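Local structure of GTPase-activating protein GYP1 (Saccharomyces cerevisiae, 1FKM) at residues D12-D17 / Q24-I29; N32-I37 / V41-L46; V227-F232 / A334-W339; D341-M346 / T353-P358. The protein stimulates GTP hydrolysis by Ypt/Rab GTPases such as YPT1 and YPT7, supplying arginine and glutamine fingers in trans from the TBC-type GAP domain described here. All blocks are in the same frame, centred on the assembly; numbering follows the deposited sequence.

Interaction 1: residues D12-D17 / Q24-I29; sequences DNILKD and QDLRQI
Ile14 and Ile29 lie alongside one another, running in opposing senses, their branches meeting where Ile14 CD1 lies 3.9 Å from Ile29 CG2. The same methyl also rests against the backbone of the facing helix, 4.2 Å from Asp25 O. Ile14 reaches this far because its CG1 stands anti to the carbonyl carbon (chi1 -71°) and the chain then runs on extended to CD1, while its other branch, CG2, approaches Leu26 CD1 at 4.2 Å. Leu15 meets that leucine too, the two side chains crossing at about a right angle with Leu15 CD2 4.1 Å from Leu26 CD1. The side-chain meetings are all between aliphatic groups. Behind them, just past the end of helix 4-15, Lys16 NZ forms a salt bridge with Asp12 OD1 (2.8 Å) from above the carboxylate plane, and His38 NE2 is a second partner of that oxygen. Through the Ile14 and Leu15 contacts helix 4-15 packs against helix 23-30, and helix 39-46 adjoins both, its Val42 touching Leu15 as well as Leu26.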
loop_
_atom_site.group_PDB
_atom_site.type_symbol
_atom_site.label_atom_id
_atom_site.label_comp_id
_atom_site.label_asym_id
_atom_site.label_seq_id
_atom_site.Cartn_x
_atom_site.Cartn_y
_atom_site.Cartn_z
ATOM N N ASP A 12 1.784 -17.809 -15.335
ATOM C CA ASP A 12 2.888 -18.768 -15.324
ATOM C C ASP A 12 3.764 -18.658 -16.572
ATOM O O ASP A 12 4.990 -18.646 -16.475
ATOM C CB ASP A 12 2.365 -20.206 -15.210
ATOM C CG ASP A 12 1.891 -20.551 -13.811
ATOM O OD1 ASP A 12 2.617 -20.244 -12.844
ATOM O OD2 ASP A 12 0.798 -21.142 -13.679
ATOM N N ASN A 13 3.136 -18.587 -17.740
ATOM C CA ASN A 13 3.888 -18.488 -18.986
ATOM C C ASN A 13 4.591 -17.147 -19.160
ATOM O O ASN A 13 5.529 -17.033 -19.945
ATOM C CB ASN A 13 2.981 -18.781 -20.182
ATOM C CG ASN A 13 2.573 -20.244 -20.251
ATOM O OD1 ASN A 13 3.406 -21.135 -20.085
ATOM N ND2 ASN A 13 1.295 -20.495 -20.495
ATOM N N ILE A 14 4.141 -16.133 -18.430
ATOM C CA ILE A 14 4.781 -14.827 -18.501
ATOM C C ILE A 14 5.973 -14.827 -17.551
ATOM O O ILE A 14 7.032 -14.277 -17.854
ATOM C CB ILE A 14 3.815 -13.691 -18.077
ATOM C CG1 ILE A 14 2.742 -13.490 -19.149
ATOM C CG2 ILE A 14 4.593 -12.392 -17.848
ATOM C CD1 ILE A 14 1.711 -12.424 -18.803
ATOM N N LEU A 15 5.801 -15.491 -16.414
ATOM C CA LEU A 15 6.829 -15.530 -15.384
ATOM C C LEU A 15 7.849 -16.666 -15.428
ATOM O O LEU A 15 8.996 -16.478 -15.018
ATOM C CB LEU A 15 6.155 -15.540 -14.013
ATOM C CG LEU A 15 5.226 -14.366 -13.710
ATOM C CD1 LEU A 15 4.483 -14.632 -12.411
ATOM C CD2 LEU A 15 6.039 -13.071 -13.623
ATOM N N LYS A 16 7.444 -17.832 -15.920
ATOM C CA LYS A 16 8.338 -18.988 -15.942
ATOM C C LYS A 16 8.884 -19.400 -17.305
ATOM O O LYS A 16 8.197 -19.301 -18.321
ATOM C CB LYS A 16 7.624 -20.168 -15.282
ATOM C CG LYS A 16 7.139 -19.837 -13.877
ATOM C CD LYS A 16 6.202 -20.890 -13.316
ATOM C CE LYS A 16 5.683 -20.463 -11.948
ATOM N NZ LYS A 16 4.696 -21.425 -11.384
ATOM N N ASP A 17 10.136 -19.854 -17.307
ATOM C CA ASP A 17 10.822 -20.298 -18.518
ATOM C C ASP A 17 10.810 -19.239 -19.624
ATOM O O ASP A 17 10.355 -19.502 -20.737
ATOM C CB ASP A 17 10.178 -21.592 -19.030
ATOM C CG ASP A 17 10.968 -22.239 -20.158
ATOM O OD1 ASP A 17 12.066 -21.741 -20.486
ATOM O OD2 ASP A 17 10.488 -23.251 -20.714
ATOM N N GLN A 24 6.074 -5.262 -19.928
ATOM C CA GLN A 24 4.879 -4.776 -20.611
ATOM C C GLN A 24 3.730 -5.765 -20.511
ATOM O O GLN A 24 2.617 -5.402 -20.123
ATOM C CB GLN A 24 5.170 -4.509 -22.090
ATOM C CG GLN A 24 5.965 -3.248 -22.373
ATOM C CD GLN A 24 6.009 -2.923 -23.857
ATOM O OE1 GLN A 24 4.968 -2.776 -24.502
ATOM N NE2 GLN A 24 7.214 -2.808 -24.407
ATOM N N ASP A 25 3.991 -7.015 -20.882
ATOM C CA ASP A 25 2.958 -8.037 -20.820
ATOM C C ASP A 25 2.464 -8.185 -19.387
ATOM O O ASP A 25 1.266 -8.283 -19.139
ATOM C CB ASP A 25 3.491 -9.387 -21.310
ATOM C CG ASP A 25 3.840 -9.381 -22.787
ATOM O OD1 ASP A 25 3.076 -8.793 -23.581
ATOM O OD2 ASP A 25 4.872 -9.980 -23.156
ATOM N N LEU A 26 3.397 -8.177 -18.441
ATOM C CA LEU A 26 3.047 -8.334 -17.032
ATOM C C LEU A 26 2.139 -7.214 -16.511
ATOM O O LEU A 26 1.148 -7.476 -15.827
ATOM C CB LEU A 26 4.326 -8.416 -16.190
ATOM C CG LEU A 26 4.138 -8.705 -14.698
ATOM C CD1 LEU A 26 3.422 -10.042 -14.518
ATOM C CD2 LEU A 26 5.503 -8.711 -14.002
ATOM N N ARG A 27 2.479 -5.970 -16.831
ATOM C CA ARG A 27 1.684 -4.822 -16.405
ATOM C C ARG A 27 0.278 -4.882 -17.002
ATOM O O ARG A 27 -0.713 -4.600 -16.330
ATOM C CB ARG A 27 2.341 -3.517 -16.856
ATOM C CG ARG A 27 3.594 -3.122 -16.104
ATOM C CD ARG A 27 4.096 -1.767 -16.595
ATOM N NE ARG A 27 3.033 -0.764 -16.566
ATOM C CZ ARG A 27 3.185 0.508 -16.926
ATOM N NH1 ARG A 27 4.363 0.948 -17.347
ATOM N NH2 ARG A 27 2.154 1.342 -16.863
ATOM N N GLN A 28 0.203 -5.249 -18.276
ATOM C CA GLN A 28 -1.071 -5.331 -18.978
ATOM C C GLN A 28 -2.077 -6.268 -18.317
ATOM O O GLN A 28 -3.227 -5.893 -18.091
ATOM C CB GLN A 28 -0.831 -5.771 -20.424
ATOM C CG GLN A 28 -2.097 -6.065 -21.205
ATOM C CD GLN A 28 -1.808 -6.506 -22.625
ATOM O OE1 GLN A 28 -1.129 -7.510 -22.849
ATOM N NE2 GLN A 28 -2.320 -5.755 -23.594
ATOM N N ILE A 29 -1.650 -7.487 -18.007
ATOM C CA ILE A 29 -2.548 -8.447 -17.390
ATOM C C ILE A 29 -2.766 -8.183 -15.903
ATOM O O ILE A 29 -3.868 -8.385 -15.395
ATOM C CB ILE A 29 -2.040 -9.904 -17.590
ATOM C CG1 ILE A 29 -3.093 -10.893 -17.086
ATOM C CG2 ILE A 29 -0.713 -10.109 -16.865
ATOM C CD1 ILE A 29 -2.794 -12.347 -17.430
#

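Interaction 2: residues N32-I37 / V41-L46; sequences NGIPKI and VVWKLL
Ile34 and Val42 reach toward each other tip to tip, and Ile34 has by far the most surface buried here. Its CD1 comes within 3.5 Å of Val42 CG1, a snug methyl-methyl approach, while its CG2 lies 4.1 Å from Val42 CB. Both branches of the isoleucine therefore bear on one valine: CG2 stands anti to the backbone N and CG1 anti to the carbonyl carbon (chi1 -58°), which spreads them over it. The loop that leads from helix 23-30 into helix 39-46 thus folds back on the helix it precedes, within the Rab-GAP TBC region of the chain. Trp43 receives the same CD1 at its edge, in the plane of the indole, with Ile34 CD1 3.8 Å from Trp43 CD1. The indole nitrogen donates to Asp255 OD1, and the other oxygen of that carboxylate accepts a hydrogen bond from the backbone N-H of Ile34, so one aspartate of helix 247-261 holds both partners. A water bridges loop and helix, donating to Ile37 O (2.9 Å) and accepting from Val41 N (3.3 Å).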
loop_
_atom_site.group_PDB
_atom_site.type_symbol
_atom_site.label_atom_id
_atom_site.label_comp_id
_atom_site.label_asym_id
_atom_site.label_seq_id
_atom_site.Cartn_x
_atom_site.Cartn_y
_atom_site.Cartn_z
ATOM N N ASN A 32 -5.710 -5.958 -14.237
ATOM C CA ASN A 32 -7.009 -6.547 -13.944
ATOM C C ASN A 32 -7.017 -7.536 -12.787
ATOM O O ASN A 32 -7.972 -8.289 -12.632
ATOM C CB ASN A 32 -7.558 -7.227 -15.202
ATOM C CG ASN A 32 -7.567 -6.299 -16.401
ATOM O OD1 ASN A 32 -8.069 -5.178 -16.326
ATOM N ND2 ASN A 32 -7.008 -6.758 -17.513
ATOM N N GLY A 33 -5.956 -7.538 -11.984
ATOM C CA GLY A 33 -5.901 -8.442 -10.851
ATOM C C GLY A 33 -4.863 -9.538 -10.991
ATOM O O GLY A 33 -4.683 -10.115 -12.066
ATOM N N ILE A 34 -4.185 -9.834 -9.891
ATOM C CA ILE A 34 -3.149 -10.854 -9.879
ATOM C C ILE A 34 -3.555 -12.032 -9.001
ATOM O O ILE A 34 -3.944 -11.840 -7.846
ATOM C CB ILE A 34 -1.823 -10.270 -9.328
ATOM C CG1 ILE A 34 -1.392 -9.072 -10.181
ATOM C CG2 ILE A 34 -0.738 -11.346 -9.322
ATOM C CD1 ILE A 34 -0.341 -8.177 -9.508
ATOM N N PRO A 35 -3.487 -13.265 -9.542
ATOM C CA PRO A 35 -3.843 -14.466 -8.779
ATOM C C PRO A 35 -3.033 -14.430 -7.481
ATOM O O PRO A 35 -1.841 -14.122 -7.509
ATOM C CB PRO A 35 -3.395 -15.597 -9.698
ATOM C CG PRO A 35 -3.626 -15.015 -11.071
ATOM C CD PRO A 35 -3.087 -13.616 -10.918
ATOM N N LYS A 36 -3.664 -14.749 -6.357
ATOM C CA LYS A 36 -2.963 -14.695 -5.078
ATOM C C LYS A 36 -1.632 -15.443 -5.037
ATOM O O LYS A 36 -0.669 -14.958 -4.444
ATOM C CB LYS A 36 -3.873 -15.182 -3.942
ATOM C CG LYS A 36 -4.380 -16.608 -4.075
ATOM C CD LYS A 36 -5.184 -17.002 -2.843
ATOM C CE LYS A 36 -5.720 -18.426 -2.935
ATOM N NZ LYS A 36 -6.716 -18.573 -4.032
ATOM N N ILE A 37 -1.552 -16.606 -5.668
ATOM C CA ILE A 37 -0.301 -17.356 -5.641
ATOM C C ILE A 37 0.858 -16.607 -6.325
ATOM O O ILE A 37 2.026 -16.825 -5.999
ATOM C CB ILE A 37 -0.471 -18.752 -6.285
ATOM C CG1 ILE A 37 0.786 -19.587 -6.038
ATOM C CG2 ILE A 37 -0.743 -18.620 -7.781
ATOM C CD1 ILE A 37 0.675 -21.014 -6.523
ATOM N N VAL A 41 5.818 -12.555 -6.165
ATOM C CA VAL A 41 6.741 -12.316 -7.269
ATOM C C VAL A 41 6.353 -11.129 -8.148
ATOM O O VAL A 41 7.181 -10.260 -8.425
ATOM C CB VAL A 41 6.868 -13.566 -8.159
ATOM C CG1 VAL A 41 7.652 -13.235 -9.420
ATOM C CG2 VAL A 41 7.576 -14.670 -7.387
ATOM N N VAL A 42 5.095 -11.081 -8.572
ATOM C CA VAL A 42 4.640 -10.006 -9.448
ATOM C C VAL A 42 4.725 -8.627 -8.812
ATOM O O VAL A 42 5.111 -7.670 -9.476
ATOM C CB VAL A 42 3.199 -10.267 -9.954
ATOM C CG1 VAL A 42 2.746 -9.123 -10.860
ATOM C CG2 VAL A 42 3.158 -11.586 -10.726
ATOM N N TRP A 43 4.366 -8.507 -7.535
ATOM C CA TRP A 43 4.463 -7.213 -6.871
ATOM C C TRP A 43 5.923 -6.743 -6.830
ATOM O O TRP A 43 6.213 -5.567 -7.049
ATOM C CB TRP A 43 3.912 -7.294 -5.446
ATOM C CG TRP A 43 2.429 -7.109 -5.352
ATOM C CD1 TRP A 43 1.491 -7.405 -6.312
ATOM C CD2 TRP A 43 1.701 -6.641 -4.209
ATOM N NE1 TRP A 43 0.223 -7.151 -5.827
ATOM C CE2 TRP A 43 0.325 -6.682 -4.541
ATOM C CE3 TRP A 43 2.078 -6.192 -2.934
ATOM C CZ2 TRP A 43 -0.673 -6.293 -3.646
ATOM C CZ3 TRP A 43 1.078 -5.803 -2.038
ATOM C CH2 TRP A 43 -0.276 -5.857 -2.401
ATOM N N LYS A 44 6.841 -7.659 -6.545
ATOM C CA LYS A 44 8.257 -7.298 -6.483
ATOM C C LYS A 44 8.780 -6.885 -7.855
ATOM O O LYS A 44 9.617 -5.985 -7.961
ATOM C CB LYS A 44 9.073 -8.457 -5.917
ATOM C CG LYS A 44 8.714 -8.780 -4.466
ATOM C CD LYS A 44 9.471 -9.992 -3.943
ATOM C CE LYS A 44 8.920 -10.439 -2.585
ATOM N NZ LYS A 44 9.562 -11.695 -2.103
ATOM N N LEU A 45 8.276 -7.523 -8.907
ATOM C CA LEU A 45 8.698 -7.174 -10.264
ATOM C C LEU A 45 8.125 -5.818 -10.678
ATOM O O LEU A 45 8.836 -4.973 -11.215
ATOM C CB LEU A 45 8.243 -8.244 -11.266
ATOM C CG LEU A 45 8.976 -9.592 -11.258
ATOM C CD1 LEU A 45 8.184 -10.614 -12.068
ATOM C CD2 LEU A 45 10.383 -9.408 -11.834
ATOM N N LEU A 46 6.840 -5.599 -10.409
ATOM C CA LEU A 46 6.203 -4.344 -10.800
ATOM C C LEU A 46 6.724 -3.106 -10.082
ATOM O O LEU A 46 6.792 -2.027 -10.671
ATOM C CB LEU A 46 4.685 -4.440 -10.607
ATOM C CG LEU A 46 3.965 -5.445 -11.511
ATOM C CD1 LEU A 46 2.489 -5.536 -11.110
ATOM C CD2 LEU A 46 4.110 -5.016 -12.971
HETATM O O HOH W 1 4.674 -15.622 -6.250
#

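Interaction 3: residues V227-F232 / A334-W339; sequences VEFIQF and AFLIKW
Leu336 sets one methyl against two neighbouring phenylalanine rings of the facing segment: its CD2 is 3.9 Å from Phe229 CE2 and 4.2 Å from Phe232 CZ. The leucine holds CG anti to the backbone N (chi1 179°), which carries the branched end away from helix 324-338 and brings CD2 to both rings. Phe229 and Leu336 cross at about a right angle. In Phe232, CG lies between the backbone N and the carbonyl carbon (chi1 65°), and the ring swings back over its own turn, where Phe229 O sits 3.8 Å above the ring plane, over its centre. That turn is also tied by the Gln231 side chain, whose OE1 accepts a hydrogen bond from Glu228 N at 2.9 Å, nearly straight at the N-H (173°), although the donor approaches from above the carbonyl plane. Around the contact, Val211 of helix 198-214 touches both Phe229 and Leu336, and Leu355 of helix 348-355 touches both Phe232 and Leu336; Phe222 and Trp236 add edge-to-face rings to Phe229 and Phe232 respectively. With all three touching residues buried and only hydrocarbon meeting across the contact, cohesion between the segments rests on dispersion and the exclusion of water, and the directional polar bonds lie elsewhere, as between Glu228 N and Gln231 OE1.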
loop_
_atom_site.group_PDB
_atom_site.type_symbol
_atom_site.label_atom_id
_atom_site.label_comp_id
_atom_site.label_asym_id
_atom_site.label_seq_id
_atom_site.Cartn_x
_atom_site.Cartn_y
_atom_site.Cartn_z
ATOM N N VAL A 227 -17.861 21.716 5.244
ATOM C CA VAL A 227 -17.117 20.465 5.207
ATOM C C VAL A 227 -15.825 20.781 4.454
ATOM O O VAL A 227 -15.864 21.214 3.306
ATOM C CB VAL A 227 -17.881 19.354 4.445
ATOM C CG1 VAL A 227 -16.952 18.160 4.187
ATOM C CG2 VAL A 227 -19.086 18.901 5.256
ATOM N N GLU A 228 -14.688 20.580 5.108
ATOM C CA GLU A 228 -13.394 20.841 4.486
ATOM C C GLU A 228 -12.818 19.509 4.020
ATOM O O GLU A 228 -12.844 18.540 4.758
ATOM C CB GLU A 228 -12.447 21.490 5.498
ATOM C CG GLU A 228 -12.998 22.754 6.138
ATOM C CD GLU A 228 -12.011 23.411 7.089
ATOM O OE1 GLU A 228 -10.859 22.937 7.186
ATOM O OE2 GLU A 228 -12.389 24.409 7.740
ATOM N N PHE A 229 -12.298 19.454 2.799
ATOM C CA PHE A 229 -11.746 18.198 2.308
ATOM C C PHE A 229 -10.713 17.579 3.245
ATOM O O PHE A 229 -10.655 16.363 3.389
ATOM C CB PHE A 229 -11.155 18.386 0.908
ATOM C CG PHE A 229 -12.195 18.392 -0.182
ATOM C CD1 PHE A 229 -13.029 19.494 -0.360
ATOM C CD2 PHE A 229 -12.367 17.280 -1.003
ATOM C CE1 PHE A 229 -14.024 19.488 -1.344
ATOM C CE2 PHE A 229 -13.359 17.261 -1.989
ATOM C CZ PHE A 229 -14.189 18.369 -2.159
ATOM N N ILE A 230 -9.913 18.412 3.899
ATOM C CA ILE A 230 -8.897 17.902 4.814
ATOM C C ILE A 230 -9.508 17.057 5.942
ATOM O O ILE A 230 -8.891 16.100 6.414
ATOM C CB ILE A 230 -8.077 19.064 5.437
ATOM C CG1 ILE A 230 -6.826 18.514 6.132
ATOM C CG2 ILE A 230 -8.923 19.829 6.443
ATOM C CD1 ILE A 230 -5.777 17.985 5.179
ATOM N N GLN A 231 -10.725 17.393 6.361
ATOM C CA GLN A 231 -11.368 16.668 7.456
ATOM C C GLN A 231 -11.645 15.189 7.207
ATOM O O GLN A 231 -11.874 14.431 8.149
ATOM C CB GLN A 231 -12.652 17.386 7.863
ATOM C CG GLN A 231 -12.384 18.790 8.363
ATOM C CD GLN A 231 -13.647 19.574 8.623
ATOM O OE1 GLN A 231 -14.558 19.599 7.794
ATOM N NE2 GLN A 231 -13.706 20.233 9.775
ATOM N N PHE A 232 -11.635 14.765 5.948
ATOM C CA PHE A 232 -11.851 13.356 5.663
ATOM C C PHE A 232 -10.810 12.817 4.687
ATOM O O PHE A 232 -10.445 11.644 4.744
ATOM C CB PHE A 232 -13.276 13.124 5.121
ATOM C CG PHE A 232 -13.545 13.771 3.788
ATOM C CD1 PHE A 232 -13.136 13.161 2.605
ATOM C CD2 PHE A 232 -14.214 14.991 3.717
ATOM C CE1 PHE A 232 -13.387 13.753 1.371
ATOM C CE2 PHE A 232 -14.472 15.594 2.489
ATOM C CZ PHE A 232 -14.058 14.973 1.310
ATOM N N ALA A 334 -13.340 9.534 -7.714
ATOM C CA ALA A 334 -14.371 8.590 -8.142
ATOM C C ALA A 334 -15.048 7.941 -6.935
ATOM O O ALA A 334 -16.255 7.688 -6.950
ATOM C CB ALA A 334 -13.762 7.519 -9.051
ATOM N N PHE A 335 -14.264 7.680 -5.890
ATOM C CA PHE A 335 -14.769 7.072 -4.661
ATOM C C PHE A 335 -15.784 8.019 -4.023
ATOM O O PHE A 335 -16.910 7.623 -3.702
ATOM C CB PHE A 335 -13.605 6.819 -3.691
ATOM C CG PHE A 335 -14.004 6.125 -2.411
ATOM C CD1 PHE A 335 -14.655 4.893 -2.438
ATOM C CD2 PHE A 335 -13.677 6.678 -1.177
ATOM C CE1 PHE A 335 -14.969 4.220 -1.248
ATOM C CE2 PHE A 335 -13.987 6.011 0.014
ATOM C CZ PHE A 335 -14.631 4.781 -0.028
ATOM N N LEU A 336 -15.374 9.273 -3.851
ATOM C CA LEU A 336 -16.233 10.290 -3.257
ATOM C C LEU A 336 -17.505 10.511 -4.065
ATOM O O LEU A 336 -18.603 10.502 -3.513
ATOM C CB LEU A 336 -15.484 11.619 -3.143
ATOM C CG LEU A 336 -16.277 12.797 -2.556
ATOM C CD1 LEU A 336 -16.719 12.472 -1.122
ATOM C CD2 LEU A 336 -15.412 14.044 -2.574
ATOM N N ILE A 337 -17.349 10.720 -5.371
ATOM C CA ILE A 337 -18.488 10.977 -6.246
ATOM C C ILE A 337 -19.526 9.862 -6.199
ATOM O O ILE A 337 -20.710 10.098 -6.438
ATOM C CB ILE A 337 -18.025 11.198 -7.709
ATOM C CG1 ILE A 337 -17.110 12.425 -7.784
ATOM C CG2 ILE A 337 -19.228 11.398 -8.624
ATOM C CD1 ILE A 337 -17.727 13.699 -7.256
ATOM N N LYS A 338 -19.087 8.650 -5.886
ATOM C CA LYS A 338 -20.010 7.528 -5.809
ATOM C C LYS A 338 -21.067 7.785 -4.734
ATOM O O LYS A 338 -22.209 7.333 -4.855
ATOM C CB LYS A 338 -19.252 6.238 -5.488
ATOM C CG LYS A 338 -20.146 5.016 -5.359
ATOM C CD LYS A 338 -19.333 3.756 -5.114
ATOM C CE LYS A 338 -20.237 2.542 -4.931
ATOM N NZ LYS A 338 -21.099 2.300 -6.122
ATOM N N TRP A 339 -20.682 8.514 -3.690
ATOM C CA TRP A 339 -21.588 8.824 -2.586
ATOM C C TRP A 339 -22.261 10.190 -2.745
ATOM O O TRP A 339 -23.026 10.614 -1.880
ATOM C CB TRP A 339 -20.823 8.805 -1.262
ATOM C CG TRP A 339 -19.917 7.619 -1.089
ATOM C CD1 TRP A 339 -18.557 7.639 -0.953
ATOM C CD2 TRP A 339 -20.302 6.241 -1.040
ATOM N NE1 TRP A 339 -18.071 6.360 -0.826
ATOM C CE2 TRP A 339 -19.121 5.482 -0.876
ATOM C CE3 TRP A 339 -21.533 5.574 -1.119
ATOM C CZ2 TRP A 339 -19.132 4.089 -0.789
ATOM C CZ3 TRP A 339 -21.545 4.188 -1.031
ATOM C CH2 TRP A 339 -20.349 3.461 -0.868
#

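Interaction 4: residues D341-M346 / T353-P358; sequences DQLMEM and TFLQNP
Met346, a selenomethionine, lays its end over the ring of Phe354. From CB, which points toward the facing segment, CG is anti to the carbonyl carbon (chi1 -67°) and the chain stays extended as far as SE. There the selenium settles 3.8 Å from Phe354 CB, obliquely to the ring. A bend at chi3 (-132°) then turns CE over one face, 4.1 Å from the ring centroid and 13° off its normal, a CH-pi contact. Other parts of the same ring have other neighbours. Leu343 CD2 approaches Phe354 CD2 at 3.9 Å, crossing the aromatic side chain at about a right angle, and also touches Leu355 CG at 4.1 Å. Gln342 brings its OE1 to 4.2 Å from Phe354 CZ, with amide and ring planes steeply inclined. Trp339 meets the phenylalanine edge-to-face. Leu343 to Met346 form a type I beta turn, and with CE over the face and SE oblique to it, Met346 makes a Met-aromatic contact between this linker and the helix 348-355 that follows.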
loop_
_atom_site.group_PDB
_atom_site.type_symbol
_atom_site.label_atom_id
_atom_site.label_comp_id
_atom_site.label_asym_id
_atom_site.label_seq_id
_atom_site.Cartn_x
_atom_site.Cartn_y
_atom_site.Cartn_z
ATOM N N ASP A 341 -24.899 11.618 -4.297
ATOM C CA ASP A 341 -26.323 11.777 -4.003
ATOM C C ASP A 341 -26.614 11.675 -2.508
ATOM O O ASP A 341 -27.377 12.474 -1.957
ATOM C CB ASP A 341 -27.144 10.734 -4.766
ATOM C CG ASP A 341 -26.992 10.862 -6.269
ATOM O OD1 ASP A 341 -27.180 11.979 -6.792
ATOM O OD2 ASP A 341 -26.687 9.845 -6.929
ATOM N N GLN A 342 -26.006 10.692 -1.853
ATOM C CA GLN A 342 -26.199 10.501 -0.417
ATOM C C GLN A 342 -25.649 11.677 0.393
ATOM O O GLN A 342 -26.284 12.139 1.336
ATOM C CB GLN A 342 -25.509 9.213 0.040
ATOM C CG GLN A 342 -26.185 7.932 -0.412
ATOM C CD GLN A 342 -25.365 6.697 -0.079
ATOM O OE1 GLN A 342 -24.407 6.368 -0.778
ATOM N NE2 GLN A 342 -25.727 6.017 1.003
ATOM N N LEU A 343 -24.463 12.151 0.024
ATOM C CA LEU A 343 -23.820 13.259 0.730
ATOM C C LEU A 343 -24.640 14.547 0.674
ATOM O O LEU A 343 -24.642 15.325 1.629
ATOM C CB LEU A 343 -22.414 13.505 0.155
ATOM C CG LEU A 343 -21.398 12.388 0.439
ATOM C CD1 LEU A 343 -20.121 12.596 -0.367
ATOM C CD2 LEU A 343 -21.097 12.359 1.928
HETATM N N MSE A 344 -25.331 14.761 -0.442
HETATM C CA MSE A 344 -26.158 15.953 -0.633
HETATM C C MSE A 344 -27.236 16.120 0.440
HETATM O O MSE A 344 -27.777 17.211 0.609
HETATM C CB MSE A 344 -26.839 15.914 -2.006
HETATM C CG MSE A 344 -25.907 16.030 -3.202
HETATM SE SE MSE A 344 -25.111 17.779 -3.399
HETATM C CE MSE A 344 -26.551 18.678 -4.327
ATOM N N GLU A 345 -27.549 15.048 1.159
ATOM C CA GLU A 345 -28.585 15.108 2.189
ATOM C C GLU A 345 -28.027 15.101 3.610
ATOM O O GLU A 345 -28.779 14.951 4.573
ATOM C CB GLU A 345 -29.550 13.927 2.031
ATOM C CG GLU A 345 -30.123 13.741 0.630
ATOM C CD GLU A 345 -30.932 14.933 0.151
ATOM O OE1 GLU A 345 -31.770 15.440 0.926
ATOM O OE2 GLU A 345 -30.740 15.357 -1.009
HETATM N N MSE A 346 -26.714 15.274 3.744
HETATM C CA MSE A 346 -26.072 15.250 5.060
HETATM C C MSE A 346 -25.477 16.579 5.490
HETATM O O MSE A 346 -25.050 17.368 4.655
HETATM C CB MSE A 346 -24.948 14.210 5.073
HETATM C CG MSE A 346 -25.392 12.771 4.950
HETATM SE SE MSE A 346 -23.855 11.599 4.774
HETATM C CE MSE A 346 -24.468 10.552 3.267
ATOM N N THR A 353 -18.703 11.715 9.642
ATOM C CA THR A 353 -18.883 10.365 10.153
ATOM C C THR A 353 -18.936 9.368 8.994
ATOM O O THR A 353 -18.277 8.330 9.025
ATOM C CB THR A 353 -20.193 10.250 10.968
ATOM O OG1 THR A 353 -20.109 11.086 12.126
ATOM C CG2 THR A 353 -20.434 8.810 11.404
ATOM N N PHE A 354 -19.716 9.702 7.969
ATOM C CA PHE A 354 -19.879 8.844 6.795
ATOM C C PHE A 354 -18.593 8.625 5.996
ATOM O O PHE A 354 -18.249 7.491 5.666
ATOM C CB PHE A 354 -20.946 9.427 5.862
ATOM C CG PHE A 354 -21.239 8.567 4.660
ATOM C CD1 PHE A 354 -22.154 7.523 4.740
ATOM C CD2 PHE A 354 -20.588 8.792 3.453
ATOM C CE1 PHE A 354 -22.419 6.716 3.631
ATOM C CE2 PHE A 354 -20.846 7.990 2.337
ATOM C CZ PHE A 354 -21.764 6.951 2.428
ATOM N N LEU A 355 -17.888 9.706 5.677
ATOM C CA LEU A 355 -16.665 9.600 4.893
ATOM C C LEU A 355 -15.477 8.992 5.632
ATOM O O LEU A 355 -14.494 8.600 5.002
ATOM C CB LEU A 355 -16.291 10.970 4.323
ATOM C CG LEU A 355 -17.327 11.478 3.315
ATOM C CD1 LEU A 355 -16.982 12.890 2.875
ATOM C CD2 LEU A 355 -17.387 10.524 2.118
ATOM N N GLN A 356 -15.557 8.922 6.959
ATOM C CA GLN A 356 -14.486 8.315 7.743
ATOM C C GLN A 356 -14.892 6.881 8.068
ATOM O O GLN A 356 -14.151 6.142 8.711
ATOM C CB GLN A 356 -14.242 9.091 9.043
ATOM C CG GLN A 356 -13.857 10.551 8.835
ATOM C CD GLN A 356 -13.549 11.266 10.139
ATOM O OE1 GLN A 356 -14.222 11.057 11.147
ATOM N NE2 GLN A 356 -12.537 12.124 10.122
ATOM N N ASN A 357 -16.082 6.494 7.616
ATOM C CA ASN A 357 -16.594 5.146 7.840
ATOM C C ASN A 357 -17.483 4.716 6.671
ATOM O O ASN A 357 -18.634 4.328 6.868
ATOM C CB ASN A 357 -17.396 5.101 9.143
ATOM C CG ASN A 357 -16.562 5.474 10.352
ATOM O OD1 ASN A 357 -15.639 4.752 10.729
ATOM N ND2 ASN A 357 -16.881 6.611 10.964
ATOM N N PRO A 358 -16.953 4.778 5.436
ATOM C CA PRO A 358 -17.694 4.400 4.226
ATOM C C PRO A 358 -18.189 2.956 4.282
ATOM O O PRO A 358 -17.507 2.085 4.814
ATOM C CB PRO A 358 -16.666 4.594 3.112
ATOM C CG PRO A 358 -15.712 5.592 3.675
ATOM C CD PRO A 358 -15.570 5.149 5.098
#

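The four contacts follow one another along the chain, each closing before the next opens, and fall into two clusters. Interactions 1 and 2 have centres 10 Å apart and touch, for instance at Leu15 CD2 and Leu45 CD1 (3.6 Å); together they join helices 4-15, 23-30 and 39-46 near the N terminus. Interactions 3 and 4, with centres 8 Å apart, meet through Leu336 and Leu343 and through Phe232 and Leu355, linking helices 230-238, 324-338, 340-343 and 348-355. Centres in different clusters are 30 to 41 Å apart, without touching. All four lie away from the arginine and glutamine fingers, Arg96 and Gln131, and belong to the all-helical framework of the GAP domain.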